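PDB 4QHS: flagellar regulatory protein C from Vibrio cholerae, which probably uses ATP hydrolysis by its heptameric AAA+ domain to activate sigma-54-dependent transcription of flagellar genes. Local coordinates for residues A[69-75]-A[112-118]; A[19-24]-A[190-194]; A[224-230]-A[253-257]. All coordinates share one frame; numbering follows the deposited sequence.

Contact 1 (A[69-75]-A[112-118]); sequences FIAINCA and TILLDEI
F69 lies abreast of T112 where strand 69-73, outermost within this chain in the parallel sheet of the AAA+ core, meets strand 112-116, which carries the hydrophobic run and acidic pair of a Walker B motif. With CG anti to the backbone N (chi1 -176°), the F69 ring crosses T112 at a slant: CD1 rests 4.1 Å from T112 CB, and CZ reaches L114 CB at 4.3 Å. H59 accompanies this end, bonded to T112 OG1 and edge-to-face with F69. I70 pairs through both backbone polar groups, N to T112 O and O to L114 N (2.7 Å), while its side chain shares the other face with I113, against K104 of helix 104-107. A71 CB returns to the F69 face and meets L114 CD2 at 4.1 Å. I72 repeats the double pairing, its N nearly straight onto L114 O (173°) and its O receiving D116 N; its CG2 branch touches L115 CD2 at 3.9 Å, beside helix 82-87. N73 is paired with D116 on the F69 face; its OD1 accepts A75 N (2.9 Å) in an Asx turn at the strand end. T156 OG1, one strand further in, bonds both D116 OD1 and E117 N; in AAA+ relatives this acidic pair serves magnesium binding and ATP hydrolysis. C74 N adds a more bent bond (142°) to D116 O at 3.0 Å, and A75 CB ends 3.9 Å from E117 CB.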
# COMPACT_ATOMS: atom_id res chain seq x y z
N PHE A 69 -22.76 36.98 16.45
CA PHE A 69 -22.98 36.36 15.18
C PHE A 69 -21.68 35.80 14.69
O PHE A 69 -20.76 36.52 14.48
CB PHE A 69 -23.47 37.36 14.18
CG PHE A 69 -23.81 36.78 12.88
CD1 PHE A 69 -25.04 36.24 12.66
CD2 PHE A 69 -22.91 36.76 11.88
CE1 PHE A 69 -25.35 35.71 11.47
CE2 PHE A 69 -23.23 36.22 10.68
CZ PHE A 69 -24.45 35.69 10.48
N ILE A 70 -21.64 34.50 14.49
CA ILE A 70 -20.39 33.79 14.24
C ILE A 70 -20.51 32.97 12.95
O ILE A 70 -21.45 32.20 12.79
CB ILE A 70 -20.04 32.84 15.42
CG1 ILE A 70 -20.03 33.59 16.76
CG2 ILE A 70 -18.72 32.11 15.17
CD1 ILE A 70 -18.91 34.62 16.90
N ALA A 71 -19.56 33.14 12.05
CA ALA A 71 -19.63 32.50 10.74
C ALA A 71 -18.38 31.66 10.46
O ALA A 71 -17.26 32.14 10.62
CB ALA A 71 -19.84 33.55 9.64
N ILE A 72 -18.56 30.42 10.03
CA ILE A 72 -17.45 29.59 9.55
C ILE A 72 -17.77 29.01 8.17
O ILE A 72 -18.90 28.60 7.90
CB ILE A 72 -17.10 28.46 10.55
CG1 ILE A 72 -16.07 27.51 9.95
CG2 ILE A 72 -18.35 27.70 10.95
CD1 ILE A 72 -15.36 26.64 10.98
N ASN A 73 -16.78 28.99 7.28
CA ASN A 73 -16.98 28.39 5.97
C ASN A 73 -16.36 27.01 5.92
O ASN A 73 -15.15 26.85 5.72
CB ASN A 73 -16.41 29.26 4.85
CG ASN A 73 -16.87 28.80 3.47
OD1 ASN A 73 -17.01 27.60 3.20
ND2 ASN A 73 -17.13 29.76 2.60
N CYS A 74 -17.22 26.01 6.08
CA CYS A 74 -16.84 24.61 6.08
C CYS A 74 -16.08 24.15 4.84
O CYS A 74 -15.49 23.08 4.84
CB CYS A 74 -18.10 23.76 6.25
SG CYS A 74 -19.13 24.29 7.65
N ALA A 75 -16.10 24.94 3.77
CA ALA A 75 -15.42 24.57 2.55
C ALA A 75 -14.12 25.35 2.40
O ALA A 75 -13.54 25.36 1.33
CB ALA A 75 -16.32 24.82 1.33
N THR A 112 -25.84 33.46 17.41
CA THR A 112 -26.14 32.72 16.18
C THR A 112 -24.87 32.23 15.51
O THR A 112 -23.86 32.94 15.47
CB THR A 112 -26.92 33.58 15.17
OG1 THR A 112 -28.17 33.95 15.74
CG2 THR A 112 -27.18 32.82 13.89
N ILE A 113 -24.88 31.01 15.02
CA ILE A 113 -23.77 30.52 14.23
C ILE A 113 -24.23 30.21 12.83
O ILE A 113 -25.29 29.70 12.63
CB ILE A 113 -23.08 29.32 14.88
CG1 ILE A 113 -21.80 28.98 14.13
CG2 ILE A 113 -23.94 28.15 14.87
CD1 ILE A 113 -20.85 28.15 14.90
N LEU A 114 -23.42 30.59 11.86
CA LEU A 114 -23.65 30.30 10.48
C LEU A 114 -22.69 29.26 9.99
O LEU A 114 -21.51 29.45 10.02
CB LEU A 114 -23.51 31.55 9.64
CG LEU A 114 -23.35 31.34 8.15
CD1 LEU A 114 -24.50 30.61 7.58
CD2 LEU A 114 -23.24 32.64 7.50
N LEU A 115 -23.21 28.14 9.55
CA LEU A 115 -22.38 27.10 9.01
C LEU A 115 -22.48 27.10 7.52
O LEU A 115 -23.34 26.49 6.97
CB LEU A 115 -22.78 25.76 9.57
CG LEU A 115 -22.86 25.68 11.07
CD1 LEU A 115 -23.58 24.47 11.38
CD2 LEU A 115 -21.52 25.63 11.66
N ASP A 116 -21.58 27.82 6.88
CA ASP A 116 -21.60 28.04 5.47
C ASP A 116 -21.07 26.83 4.76
O ASP A 116 -20.09 26.28 5.14
CB ASP A 116 -20.72 29.23 5.16
CG ASP A 116 -21.36 30.20 4.26
OD1 ASP A 116 -22.20 29.83 3.44
OD2 ASP A 116 -21.00 31.37 4.34
N GLU A 117 -21.76 26.42 3.72
CA GLU A 117 -21.34 25.30 2.91
C GLU A 117 -21.18 24.01 3.71
O GLU A 117 -20.14 23.43 3.76
CB GLU A 117 -20.07 25.66 2.17
CG GLU A 117 -20.25 26.69 1.09
CD GLU A 117 -21.32 26.30 0.13
OE1 GLU A 117 -22.20 27.13 -0.17
OE2 GLU A 117 -21.32 25.15 -0.32
N ILE A 118 -22.26 23.57 4.32
CA ILE A 118 -22.23 22.49 5.24
C ILE A 118 -22.16 21.15 4.57
O ILE A 118 -21.82 20.19 5.18
CB ILE A 118 -23.46 22.53 6.11
CG1 ILE A 118 -23.22 21.78 7.41
CG2 ILE A 118 -24.59 21.93 5.41
CD1 ILE A 118 -24.17 22.13 8.45

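Contact 2 (A[19-24]-A[190-194]); sequences VADTKS and ERKDD
D194 turns its CG beside the backbone N (chi1 -81°), swinging the carboxylate across to A20 and S24, while D21, with CG anti to its own N (chi1 -160°), reaches the backbone and CB atoms of R191 and D193. D194 OD1 takes A20 N at 2.6 Å, nearly along the C-O bond. D194 OD2 receives S24 OG, modelled at 2.4 Å, too short to be trusted. R191 NH1 meets the same D194 OD2 at 3.0 Å in a salt bridge, on its anti side and 34° out of the carboxylate plane, yet within the guanidinium plane. The A20 N bond and the salt bridge would favour the charged form of D194. V19 lies alongside, its CG1 3.6 Å from D194 OD2. The D21 side chain crosses that of R191 at about a right angle, its OD2 lying 3.4 Å from R191 CB, not at the guanidinium. D193 N bonds to the anti side of D21 OD1 at 3.2 Å, tilted out of the carboxylate plane. D193 OD2, 3.6 Å from D21 OD1, may raise either acid's proton affinity. This is the core-lid junction of an AAA+ module: a buried aspartate ties the segment entering helix 23-35 to the loop leading into the lid.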
# COMPACT_ATOMS: atom_id res chain seq x y z
N VAL A 19 -32.80 44.52 -2.41
CA VAL A 19 -33.44 43.73 -3.46
C VAL A 19 -34.70 44.35 -4.05
O VAL A 19 -35.19 45.38 -3.61
CB VAL A 19 -33.84 42.34 -2.94
CG1 VAL A 19 -32.69 41.36 -3.06
CG2 VAL A 19 -34.36 42.44 -1.51
N ALA A 20 -35.21 43.67 -5.07
CA ALA A 20 -36.52 43.94 -5.64
C ALA A 20 -37.07 42.62 -6.15
O ALA A 20 -37.05 41.61 -5.43
CB ALA A 20 -36.43 44.96 -6.75
N ASP A 21 -37.57 42.61 -7.38
CA ASP A 21 -37.93 41.37 -8.05
C ASP A 21 -38.99 40.53 -7.33
O ASP A 21 -39.18 39.37 -7.65
CB ASP A 21 -36.69 40.51 -8.27
CG ASP A 21 -36.88 39.47 -9.35
OD1 ASP A 21 -36.70 39.80 -10.54
OD2 ASP A 21 -37.23 38.31 -9.00
N THR A 22 -39.69 41.11 -6.36
CA THR A 22 -40.79 40.43 -5.69
C THR A 22 -40.39 39.05 -5.11
O THR A 22 -40.52 38.82 -3.91
CB THR A 22 -42.00 40.25 -6.64
OG1 THR A 22 -41.82 39.10 -7.46
CG2 THR A 22 -42.19 41.49 -7.53
N LYS A 23 -39.90 38.15 -5.97
CA LYS A 23 -39.41 36.84 -5.54
C LYS A 23 -38.35 36.91 -4.43
O LYS A 23 -38.39 36.14 -3.47
CB LYS A 23 -38.84 36.08 -6.74
CG LYS A 23 -39.88 35.67 -7.77
CD LYS A 23 -40.28 34.19 -7.64
CE LYS A 23 -40.90 33.68 -8.94
NZ LYS A 23 -41.26 32.24 -8.88
N SER A 24 -37.39 37.82 -4.58
CA SER A 24 -36.46 38.12 -3.49
C SER A 24 -37.21 38.65 -2.28
O SER A 24 -36.97 38.22 -1.15
CB SER A 24 -35.42 39.15 -3.94
OG SER A 24 -34.82 38.76 -5.15
N GLU A 190 -32.34 34.67 -12.46
CA GLU A 190 -33.70 34.31 -12.14
C GLU A 190 -34.31 35.41 -11.31
O GLU A 190 -35.41 35.28 -10.82
CB GLU A 190 -33.73 32.98 -11.40
CG GLU A 190 -33.20 31.85 -12.23
CD GLU A 190 -33.44 30.50 -11.63
OE1 GLU A 190 -34.42 30.35 -10.90
OE2 GLU A 190 -32.66 29.58 -11.90
N ARG A 191 -33.59 36.50 -11.16
CA ARG A 191 -34.13 37.64 -10.47
C ARG A 191 -33.53 38.91 -11.02
O ARG A 191 -32.98 39.71 -10.31
CB ARG A 191 -33.87 37.53 -8.99
CG ARG A 191 -32.51 37.06 -8.63
CD ARG A 191 -32.29 37.23 -7.18
NE ARG A 191 -30.99 36.76 -6.78
CZ ARG A 191 -30.18 37.43 -5.99
NH1 ARG A 191 -30.54 38.60 -5.50
NH2 ARG A 191 -29.00 36.93 -5.69
N LYS A 192 -33.67 39.08 -12.31
CA LYS A 192 -33.02 40.14 -13.01
C LYS A 192 -33.23 41.48 -12.37
O LYS A 192 -32.41 42.34 -12.50
CB LYS A 192 -33.50 40.17 -14.46
CG LYS A 192 -32.60 39.43 -15.43
CD LYS A 192 -33.32 39.05 -16.71
CE LYS A 192 -32.42 38.28 -17.63
NZ LYS A 192 -32.79 38.49 -19.05
N ASP A 193 -34.33 41.65 -11.67
CA ASP A 193 -34.70 42.94 -11.14
C ASP A 193 -33.88 43.33 -9.96
O ASP A 193 -34.11 44.36 -9.38
CB ASP A 193 -36.16 42.97 -10.74
CG ASP A 193 -37.08 43.28 -11.89
OD1 ASP A 193 -36.70 43.98 -12.82
OD2 ASP A 193 -38.22 42.81 -11.85
N ASP A 194 -32.93 42.49 -9.59
CA ASP A 194 -32.12 42.75 -8.42
C ASP A 194 -30.79 43.34 -8.83
O ASP A 194 -30.15 44.02 -8.07
CB ASP A 194 -31.89 41.47 -7.63
CG ASP A 194 -33.04 41.12 -6.74
OD1 ASP A 194 -33.86 41.99 -6.46
OD2 ASP A 194 -33.13 39.97 -6.31

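Contact 3 (A[224-230]-A[253-257]); sequences KLLNYPW and IQSEH
K224 and I253 bring their CA atoms no closer than 8.6 Å, and the CA atoms of Y228 and E256 are 9.1 Å apart, so the end of helix 219-226 with its following turn faces the irregular segment 253-257 without a backbone bond. No hydrogen bond of any kind crosses this interface, and side chains span the gap. The K224 and Q254 side chains run antiparallel to one another, passing flank to flank; bends at chi2 and chi3 of the lysine carry K224 CE to 3.4 Å from Q254 O, and the same CE lies 3.6 Å from Q254 OE1. Q254 NE2 lies 3.8 Å from L225 CD2, with V240 and A244 of helix 233-247 also against the glutamine. Q254 OE1 is buried here without a polar partner in the model. E256 places its CG between the backbone N and carbonyl carbon (chi1 39°) and then runs extended toward Y228. E256 OE1 sits over one face of the Y228 ring, 3.4 Å from Y228 CG, with ring and carboxylate planes 38° apart. E256 OE2 approaches W230 CH2 at 4.1 Å, the carboxylate standing almost upright to the indole (85°). This OE2 is buried without a partner in the model, which could raise the acid's proton affinity. On its opposite face the Y228 ring meets W230 N, while Y228 CD2 lies over the centre of the indole; Y228 OH goes to E236. W230 NE1 gives a bond of 3.0 Å to L225 O, which ties the indole edge to the last turn of helix 219-226. I195 of helix 195-208 and L237 of helix 233-247 also touch the indole, so this turn joins three helices of the small helical lid that follows the core in AAA+ ATPases.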
# COMPACT_ATOMS: atom_id res chain seq x y z
N LYS A 224 -26.92 46.31 -20.69
CA LYS A 224 -25.85 45.37 -20.94
C LYS A 224 -25.69 44.49 -19.75
O LYS A 224 -25.56 43.30 -19.86
CB LYS A 224 -24.58 46.13 -21.17
CG LYS A 224 -23.42 45.29 -21.50
CD LYS A 224 -22.70 45.92 -22.62
CE LYS A 224 -21.25 45.76 -22.50
NZ LYS A 224 -20.55 46.82 -23.22
N LEU A 225 -25.71 45.09 -18.58
CA LEU A 225 -25.69 44.32 -17.33
C LEU A 225 -26.94 43.42 -17.18
O LEU A 225 -26.83 42.28 -16.72
CB LEU A 225 -25.57 45.26 -16.11
CG LEU A 225 -24.24 45.71 -15.49
CD1 LEU A 225 -23.09 44.71 -15.67
CD2 LEU A 225 -23.82 47.08 -15.93
N LEU A 226 -28.10 43.91 -17.55
CA LEU A 226 -29.32 43.16 -17.35
C LEU A 226 -29.46 41.98 -18.26
O LEU A 226 -30.12 41.06 -17.93
CB LEU A 226 -30.53 44.05 -17.53
CG LEU A 226 -30.73 45.08 -16.45
CD1 LEU A 226 -31.97 45.84 -16.73
CD2 LEU A 226 -30.86 44.43 -15.13
N ASN A 227 -28.84 42.03 -19.41
CA ASN A 227 -29.05 41.01 -20.40
C ASN A 227 -27.97 39.96 -20.41
O ASN A 227 -27.80 39.28 -21.39
CB ASN A 227 -29.15 41.63 -21.79
CG ASN A 227 -30.56 42.09 -22.14
OD1 ASN A 227 -31.38 41.32 -22.62
ND2 ASN A 227 -30.83 43.35 -21.92
N TYR A 228 -27.23 39.83 -19.34
CA TYR A 228 -26.19 38.85 -19.30
C TYR A 228 -26.65 37.82 -18.34
O TYR A 228 -27.16 38.16 -17.30
CB TYR A 228 -24.92 39.51 -18.82
CG TYR A 228 -23.76 38.58 -18.64
CD1 TYR A 228 -23.26 37.88 -19.68
CD2 TYR A 228 -23.17 38.42 -17.41
CE1 TYR A 228 -22.21 37.05 -19.53
CE2 TYR A 228 -22.12 37.59 -17.25
CZ TYR A 228 -21.65 36.90 -18.31
OH TYR A 228 -20.60 36.07 -18.17
N PRO A 229 -26.48 36.56 -18.68
CA PRO A 229 -27.02 35.48 -17.85
C PRO A 229 -26.35 35.26 -16.50
O PRO A 229 -26.85 34.50 -15.71
CB PRO A 229 -26.87 34.26 -18.73
CG PRO A 229 -25.96 34.62 -19.72
CD PRO A 229 -26.03 36.05 -19.96
N TRP A 230 -25.24 35.93 -16.23
CA TRP A 230 -24.55 35.84 -14.96
C TRP A 230 -24.23 34.45 -14.44
O TRP A 230 -24.60 34.10 -13.36
CB TRP A 230 -25.24 36.66 -13.90
CG TRP A 230 -25.23 38.04 -14.28
CD1 TRP A 230 -26.27 38.75 -14.73
CD2 TRP A 230 -24.12 38.91 -14.31
NE1 TRP A 230 -25.89 40.00 -15.02
CE2 TRP A 230 -24.56 40.13 -14.77
CE3 TRP A 230 -22.78 38.76 -13.97
CZ2 TRP A 230 -23.74 41.20 -14.91
CZ3 TRP A 230 -21.97 39.81 -14.12
CH2 TRP A 230 -22.44 41.03 -14.57
N ILE A 253 -19.03 51.66 -20.98
CA ILE A 253 -18.86 50.33 -21.54
C ILE A 253 -17.90 49.58 -20.61
O ILE A 253 -16.90 50.13 -20.13
CB ILE A 253 -18.32 50.35 -23.01
CG1 ILE A 253 -16.80 50.62 -23.09
CG2 ILE A 253 -19.05 51.38 -23.82
CD1 ILE A 253 -15.84 49.34 -22.95
N GLN A 254 -18.23 48.32 -20.34
CA GLN A 254 -17.46 47.52 -19.42
C GLN A 254 -17.53 46.03 -19.83
O GLN A 254 -18.40 45.63 -20.59
CB GLN A 254 -17.96 47.75 -18.01
CG GLN A 254 -18.99 46.74 -17.57
CD GLN A 254 -20.27 46.85 -18.34
OE1 GLN A 254 -20.70 45.89 -18.99
NE2 GLN A 254 -20.92 48.01 -18.24
N SER A 255 -16.60 45.22 -19.32
CA SER A 255 -16.20 44.01 -20.02
C SER A 255 -16.76 42.70 -19.48
O SER A 255 -16.91 42.51 -18.27
CB SER A 255 -14.67 43.92 -20.03
OG SER A 255 -14.10 45.09 -20.59
N GLU A 256 -17.06 41.80 -20.41
CA GLU A 256 -17.28 40.40 -20.05
C GLU A 256 -17.09 39.33 -21.15
O GLU A 256 -17.98 38.50 -21.32
CB GLU A 256 -18.69 40.26 -19.47
CG GLU A 256 -19.71 41.09 -20.19
CD GLU A 256 -20.87 41.46 -19.30
OE1 GLU A 256 -22.02 41.30 -19.76
OE2 GLU A 256 -20.63 41.91 -18.15
N HIS A 257 -15.96 39.29 -21.87
CA HIS A 257 -14.82 40.20 -21.77
C HIS A 257 -14.31 40.46 -23.20
O HIS A 257 -13.96 39.51 -23.90
CB HIS A 257 -13.71 39.60 -20.88
CG HIS A 257 -12.59 40.55 -20.58
ND1 HIS A 257 -11.56 40.80 -21.47
CD2 HIS A 257 -12.31 41.29 -19.48
CE1 HIS A 257 -10.71 41.66 -20.93
NE2 HIS A 257 -11.15 41.97 -19.72

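The three contacts run from the nucleotide-handling core to the lid. The centre of contact 1, with the Walker B strand, lies about 7 Å from that of the chain, and E117 adds a weak bond to S47 in the loop after strand 41-44, whose sequence is that of a Walker A motif. Along the chain, contact 1 is nested inside the loop closed by contact 2, whose centre is about 25 Å from its own. Contact 3 follows later, about 31 Å from contact 1 between centres. Contacts 2 and 3 are neighbours: their centres are about 17 Å apart, and K192 CE packs on L226 O at 3.6 Å. Contact 2 thus sits at the core-lid junction, and contact 3 within the lid.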